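Local coordinates for segregation protein (PDB 1WCV) that hydrolyses ATP and binds double-stranded DNA cooperatively in its ATP-bound form, probably to partition the bacterial chromosome, at residues Glu199-Leu212 against Gly231-Arg245. Numbering follows the deposited sequence.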
loop_
_atom_site.group_PDB
_atom_site.type_symbol
_atom_site.label_atom_id
_atom_site.label_comp_id
_atom_site.label_asym_id
_atom_site.label_seq_id
_atom_site.Cartn_x
_atom_site.Cartn_y
_atom_site.Cartn_z
ATOM N N GLU A 199 3.666 11.330 -3.799
ATOM C CA GLU A 199 3.187 10.209 -4.604
ATOM C C GLU A 199 4.292 9.341 -5.190
ATOM O O GLU A 199 4.035 8.231 -5.647
ATOM C CB GLU A 199 2.284 10.728 -5.735
ATOM C CG GLU A 199 2.998 11.641 -6.726
ATOM C CD GLU A 199 2.071 12.186 -7.802
ATOM O OE1 GLU A 199 1.141 12.949 -7.462
ATOM O OE2 GLU A 199 2.275 11.853 -8.991
ATOM N N LYS A 200 5.517 9.851 -5.188
ATOM C CA LYS A 200 6.634 9.089 -5.720
ATOM C C LYS A 200 6.919 7.843 -4.891
ATOM O O LYS A 200 7.502 6.883 -5.385
ATOM C CB LYS A 200 7.885 9.965 -5.783
ATOM C CG LYS A 200 7.751 11.142 -6.737
ATOM C CD LYS A 200 9.019 11.963 -6.792
ATOM C CE LYS A 200 9.285 12.665 -5.476
ATOM N NZ LYS A 200 10.483 13.541 -5.561
ATOM N N VAL A 201 6.480 7.841 -3.638
ATOM C CA VAL A 201 6.732 6.696 -2.766
ATOM C C VAL A 201 5.626 5.668 -2.914
ATOM O O VAL A 201 4.443 6.007 -2.793
ATOM C CB VAL A 201 6.798 7.140 -1.286
ATOM C CG1 VAL A 201 7.208 5.956 -0.395
ATOM C CG2 VAL A 201 7.778 8.313 -1.140
ATOM N N PHE A 202 6.004 4.423 -3.203
ATOM C CA PHE A 202 5.023 3.351 -3.336
ATOM C C PHE A 202 4.282 3.209 -2.014
ATOM O O PHE A 202 4.865 3.402 -0.951
ATOM C CB PHE A 202 5.708 2.019 -3.628
ATOM C CG PHE A 202 6.205 1.874 -5.036
ATOM C CD1 PHE A 202 5.307 1.664 -6.085
ATOM C CD2 PHE A 202 7.574 1.894 -5.314
ATOM C CE1 PHE A 202 5.759 1.470 -7.382
ATOM C CE2 PHE A 202 8.040 1.701 -6.619
ATOM C CZ PHE A 202 7.132 1.488 -7.654
ATOM N N TRP A 203 2.999 2.861 -2.090
ATOM C CA TRP A 203 2.203 2.646 -0.893
ATOM C C TRP A 203 2.567 1.308 -0.259
ATOM O O TRP A 203 2.492 1.150 0.952
ATOM C CB TRP A 203 0.712 2.688 -1.233
ATOM C CG TRP A 203 0.232 4.086 -1.377
ATOM C CD1 TRP A 203 -0.125 4.720 -2.533
ATOM C CD2 TRP A 203 0.163 5.073 -0.340
ATOM N NE1 TRP A 203 -0.405 6.041 -2.280
ATOM C CE2 TRP A 203 -0.234 6.286 -0.945
ATOM C CE3 TRP A 203 0.404 5.051 1.039
ATOM C CZ2 TRP A 203 -0.393 7.469 -0.217
ATOM C CZ3 TRP A 203 0.246 6.226 1.762
ATOM C CH2 TRP A 203 -0.148 7.418 1.128
ATOM N N THR A 204 2.958 0.341 -1.084
ATOM C CA THR A 204 3.357 -0.958 -0.559
ATOM C C THR A 204 4.736 -0.781 0.072
ATOM O O THR A 204 5.642 -0.214 -0.535
ATOM C CB THR A 204 3.463 -2.015 -1.676
ATOM O OG1 THR A 204 2.216 -2.095 -2.372
ATOM C CG2 THR A 204 3.816 -3.383 -1.089
ATOM N N VAL A 205 4.882 -1.269 1.293
ATOM C CA VAL A 205 6.133 -1.171 2.018
ATOM C C VAL A 205 6.566 -2.588 2.344
ATOM O O VAL A 205 5.727 -3.404 2.730
ATOM C CB VAL A 205 5.914 -0.366 3.320
ATOM C CG1 VAL A 205 7.135 -0.467 4.241
ATOM C CG2 VAL A 205 5.648 1.084 2.979
ATOM N N ILE A 206 7.857 -2.889 2.180
ATOM C CA ILE A 206 8.368 -4.227 2.479
ATOM C C ILE A 206 8.839 -4.265 3.935
ATOM O O ILE A 206 9.716 -3.501 4.343
ATOM C CB ILE A 206 9.549 -4.616 1.551
ATOM C CG1 ILE A 206 9.206 -4.283 0.091
ATOM C CG2 ILE A 206 9.828 -6.117 1.679
ATOM C CD1 ILE A 206 7.952 -4.980 -0.428
ATOM N N PRO A 207 8.269 -5.169 4.737
ATOM C CA PRO A 207 8.647 -5.270 6.147
ATOM C C PRO A 207 9.941 -6.023 6.399
ATOM O O PRO A 207 10.347 -6.875 5.612
ATOM C CB PRO A 207 7.474 -6.022 6.748
ATOM C CG PRO A 207 7.221 -7.055 5.681
ATOM C CD PRO A 207 7.298 -6.224 4.383
ATOM N N ARG A 208 10.580 -5.705 7.516
ATOM C CA ARG A 208 11.781 -6.430 7.892
ATOM C C ARG A 208 11.163 -7.746 8.359
ATOM O O ARG A 208 10.184 -7.737 9.104
ATOM C CB ARG A 208 12.479 -5.730 9.055
ATOM C CG ARG A 208 13.915 -6.173 9.275
ATOM C CD ARG A 208 14.567 -5.394 10.408
ATOM N NE ARG A 208 16.019 -5.549 10.399
ATOM C CZ ARG A 208 16.811 -5.071 9.443
ATOM N NH1 ARG A 208 16.290 -4.403 8.424
ATOM N NH2 ARG A 208 18.122 -5.261 9.502
ATOM N N ASN A 209 11.700 -8.869 7.900
ATOM C CA ASN A 209 11.167 -10.172 8.284
ATOM C C ASN A 209 12.254 -11.222 8.138
ATOM O O ASN A 209 12.987 -11.233 7.150
ATOM C CB ASN A 209 9.958 -10.539 7.410
ATOM C CG ASN A 209 9.406 -11.924 7.720
ATOM O OD1 ASN A 209 9.824 -12.924 7.127
ATOM N ND2 ASN A 209 8.474 -11.991 8.663
ATOM N N VAL A 210 12.338 -12.098 9.134
ATOM C CA VAL A 210 13.335 -13.167 9.175
ATOM C C VAL A 210 13.398 -14.055 7.930
ATOM O O VAL A 210 14.484 -14.346 7.427
ATOM C CB VAL A 210 13.102 -14.075 10.411
ATOM C CG1 VAL A 210 11.691 -14.650 10.377
ATOM C CG2 VAL A 210 14.137 -15.192 10.446
ATOM N N ARG A 211 12.245 -14.498 7.441
ATOM C CA ARG A 211 12.210 -15.363 6.265
ATOM C C ARG A 211 12.710 -14.658 5.017
ATOM O O ARG A 211 13.313 -15.278 4.145
ATOM C CB ARG A 211 10.790 -15.888 6.040
ATOM C CG ARG A 211 10.392 -16.987 7.010
ATOM C CD ARG A 211 8.920 -16.910 7.357
ATOM N NE ARG A 211 8.647 -15.822 8.292
ATOM C CZ ARG A 211 7.438 -15.503 8.743
ATOM N NH1 ARG A 211 6.374 -16.188 8.342
ATOM N NH2 ARG A 211 7.295 -14.512 9.610
ATOM N N LEU A 212 12.449 -13.356 4.931
ATOM C CA LEU A 212 12.877 -12.572 3.786
ATOM C C LEU A 212 14.388 -12.379 3.856
ATOM O O LEU A 212 15.088 -12.470 2.846
ATOM C CB LEU A 212 12.181 -11.208 3.802
ATOM C CG LEU A 212 12.299 -10.342 2.549
ATOM C CD1 LEU A 212 11.594 -11.021 1.385
ATOM C CD2 LEU A 212 11.681 -8.975 2.821
ATOM N N GLY A 231 6.698 -10.796 3.895
ATOM C CA GLY A 231 7.445 -10.268 2.768
ATOM C C GLY A 231 6.929 -10.790 1.438
ATOM O O GLY A 231 6.953 -10.086 0.433
ATOM N N ALA A 232 6.469 -12.034 1.421
ATOM C CA ALA A 232 5.932 -12.607 0.196
ATOM C C ALA A 232 4.651 -11.863 -0.183
ATOM O O ALA A 232 4.462 -11.490 -1.343
ATOM C CB ALA A 232 5.651 -14.105 0.390
ATOM N N HIS A 233 3.768 -11.639 0.789
ATOM C CA HIS A 233 2.518 -10.937 0.493
ATOM C C HIS A 233 2.807 -9.507 0.026
ATOM O O HIS A 233 2.149 -8.992 -0.874
ATOM C CB HIS A 233 1.608 -10.903 1.727
ATOM C CG HIS A 233 1.070 -12.244 2.130
ATOM N ND1 HIS A 233 0.151 -12.939 1.369
ATOM C CD2 HIS A 233 1.339 -13.025 3.203
ATOM C CE1 HIS A 233 -0.122 -14.090 1.957
ATOM N NE2 HIS A 233 0.585 -14.167 3.071
ATOM N N ALA A 234 3.798 -8.866 0.638
ATOM C CA ALA A 234 4.148 -7.502 0.249
ATOM C C ALA A 234 4.728 -7.446 -1.168
ATOM O O ALA A 234 4.355 -6.578 -1.960
ATOM C CB ALA A 234 5.127 -6.902 1.254
ATOM N N TYR A 235 5.632 -8.364 -1.509
ATOM C CA TYR A 235 6.187 -8.341 -2.861
ATOM C C TYR A 235 5.152 -8.701 -3.922
ATOM O O TYR A 235 5.239 -8.241 -5.059
ATOM C CB TYR A 235 7.426 -9.239 -2.967
ATOM C CG TYR A 235 8.680 -8.491 -2.575
ATOM C CD1 TYR A 235 9.095 -7.375 -3.299
ATOM C CD2 TYR A 235 9.422 -8.861 -1.454
ATOM C CE1 TYR A 235 10.215 -6.640 -2.906
ATOM C CE2 TYR A 235 10.541 -8.141 -1.055
ATOM C CZ TYR A 235 10.929 -7.031 -1.780
ATOM O OH TYR A 235 12.011 -6.296 -1.363
ATOM N N ARG A 236 4.166 -9.516 -3.556
ATOM C CA ARG A 236 3.111 -9.870 -4.498
ATOM C C ARG A 236 2.332 -8.590 -4.804
ATOM O O ARG A 236 2.031 -8.282 -5.958
ATOM C CB ARG A 236 2.180 -10.923 -3.875
ATOM C CG ARG A 236 0.907 -11.255 -4.675
ATOM C CD ARG A 236 1.219 -11.798 -6.058
ATOM N NE ARG A 236 0.024 -12.024 -6.877
ATOM C CZ ARG A 236 -0.817 -13.049 -6.734
ATOM N NH1 ARG A 236 -0.611 -13.963 -5.797
ATOM N NH2 ARG A 236 -1.862 -13.165 -7.543
ATOM N N ARG A 237 2.035 -7.833 -3.752
ATOM C CA ARG A 237 1.282 -6.594 -3.893
ATOM C C ARG A 237 2.110 -5.536 -4.629
ATOM O O ARG A 237 1.581 -4.779 -5.442
ATOM C CB ARG A 237 0.855 -6.107 -2.504
ATOM C CG ARG A 237 -0.109 -4.931 -2.493
ATOM C CD ARG A 237 -0.692 -4.738 -1.091
ATOM N NE ARG A 237 -1.468 -5.907 -0.669
ATOM C CZ ARG A 237 -1.177 -6.680 0.376
ATOM N NH1 ARG A 237 -0.119 -6.429 1.138
ATOM N NH2 ARG A 237 -1.944 -7.716 0.658
ATOM N N LEU A 238 3.414 -5.496 -4.360
ATOM C CA LEU A 238 4.274 -4.530 -5.031
ATOM C C LEU A 238 4.271 -4.747 -6.540
ATOM O O LEU A 238 4.243 -3.787 -7.304
ATOM C CB LEU A 238 5.710 -4.633 -4.521
ATOM C CG LEU A 238 6.685 -3.664 -5.202
ATOM C CD1 LEU A 238 6.255 -2.228 -4.921
ATOM C CD2 LEU A 238 8.090 -3.904 -4.686
ATOM N N ALA A 239 4.313 -6.003 -6.970
ATOM C CA ALA A 239 4.310 -6.295 -8.399
ATOM C C ALA A 239 3.059 -5.682 -9.025
ATOM O O ALA A 239 3.099 -5.161 -10.140
ATOM C CB ALA A 239 4.351 -7.808 -8.636
ATOM N N GLU A 240 1.947 -5.737 -8.296
ATOM C CA GLU A 240 0.698 -5.161 -8.789
ATOM C C GLU A 240 0.797 -3.633 -8.832
ATOM O O GLU A 240 0.337 -2.998 -9.779
ATOM C CB GLU A 240 -0.474 -5.571 -7.883
ATOM C CG GLU A 240 -0.828 -7.050 -7.937
ATOM C CD GLU A 240 -1.958 -7.417 -6.989
ATOM O OE1 GLU A 240 -1.785 -7.276 -5.760
ATOM O OE2 GLU A 240 -3.027 -7.844 -7.470
ATOM N N GLU A 241 1.407 -3.042 -7.808
ATOM C CA GLU A 241 1.527 -1.599 -7.769
ATOM C C GLU A 241 2.494 -1.133 -8.853
ATOM O O GLU A 241 2.281 -0.099 -9.489
ATOM C CB GLU A 241 1.981 -1.121 -6.383
ATOM C CG GLU A 241 1.642 0.351 -6.154
ATOM C CD GLU A 241 2.061 0.868 -4.799
ATOM O OE1 GLU A 241 2.466 0.056 -3.934
ATOM O OE2 GLU A 241 1.972 2.100 -4.604
ATOM N N VAL A 242 3.555 -1.904 -9.073
ATOM C CA VAL A 242 4.502 -1.554 -10.117
ATOM C C VAL A 242 3.814 -1.639 -11.482
ATOM O O VAL A 242 3.966 -0.741 -12.309
ATOM C CB VAL A 242 5.737 -2.483 -10.094
ATOM C CG1 VAL A 242 6.487 -2.396 -11.438
ATOM C CG2 VAL A 242 6.673 -2.072 -8.951
ATOM N N MET A 243 3.047 -2.700 -11.728
ATOM C CA MET A 243 2.364 -2.798 -13.022
ATOM C C MET A 243 1.368 -1.657 -13.210
ATOM O O MET A 243 1.187 -1.160 -14.319
ATOM C CB MET A 243 1.638 -4.135 -13.179
ATOM C CG MET A 243 2.538 -5.294 -13.566
ATOM S SD MET A 243 3.767 -4.884 -14.856
ATOM C CE MET A 243 2.723 -4.279 -16.234
ATOM N N ALA A 244 0.716 -1.245 -12.127
ATOM C CA ALA A 244 -0.233 -0.144 -12.206
ATOM C C ALA A 244 0.496 1.129 -12.643
ATOM O O ALA A 244 -0.004 1.890 -13.465
ATOM C CB ALA A 244 -0.898 0.068 -10.857
ATOM N N ARG A 245 1.681 1.366 -12.087
ATOM C CA ARG A 245 2.436 2.549 -12.465
ATOM C C ARG A 245 2.974 2.441 -13.888
ATOM O O ARG A 245 3.001 3.434 -14.611
ATOM C CB ARG A 245 3.578 2.813 -11.477
ATOM C CG ARG A 245 3.062 3.235 -10.114
ATOM C CD ARG A 245 4.086 3.993 -9.293
ATOM N NE ARG A 245 3.526 4.359 -7.993
ATOM C CZ ARG A 245 4.126 5.153 -7.113
ATOM N NH1 ARG A 245 5.320 5.670 -7.388
ATOM N NH2 ARG A 245 3.524 5.446 -5.966
HETATM O O HOH W 1 8.804 -12.519 4.570
#
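Glu241 reaches from helix 230-246 to the backbone of segment 199-212 at Trp203 and Thr204, and its buried carboxylate grips two successive amides. Each oxygen uses its syn lone pair: Glu241 OE2 takes Trp203 N at 2.8 Å in a nearly straight bond, and Glu241 OE1 takes Thr204 N at 2.9 Å. Glu241 OE1 also accepts from Thr204 OG1, 2.7 Å away and almost in line with the C-O bond. CG of Glu241 stands anti to its own N (chi1 -160°) and the chain runs straight on, which carries the carboxylate to the facing chain. A glutamine in its place would probably leave one of these amides facing an NH2 group, without an acceptor.

Phe202 turns its ring edge to this carboxylate, the two planes 83° apart, and is sandwiched between helix side chains. Leu238 CD1 makes a CH-pi contact over one face, 4.2 Å from the centroid; on the opposite face the Arg245 guanidinium stacks off-centre with its plane tilted by 29°. Weak bonds from Arg245 NH2 to Glu199 O and Val201 O, and from NH1 to Lys200 O, tie that guanidinium to the facing backbone, while NH1 also donates to Leu172 O.

Farther along, Ile206 lays CD1 over the centre of the Tyr235 ring, 3.8 Å from the centroid, and Leu212 CD1 meets the ring at its edge. Tyr235 OH bonds to Thr23 OG1. A water accepts from Gly231 N and bonds weakly to OD1 of Asn209, the N-cap residue of helix 210-218; Asn209 and Pro207 belong to the nucleotide site of this P-loop ATPase.

Residues 200-206 run along strand 170-177, the outermost of the sheet within this chain, through backbone hydrogen bonds of Lys200 and Phe202 with Ile174 and of Ile206 with Val176. Helix 230-246 touches that strand too, Leu238 on Leu175, while Tyr235 packs against helix 18-33.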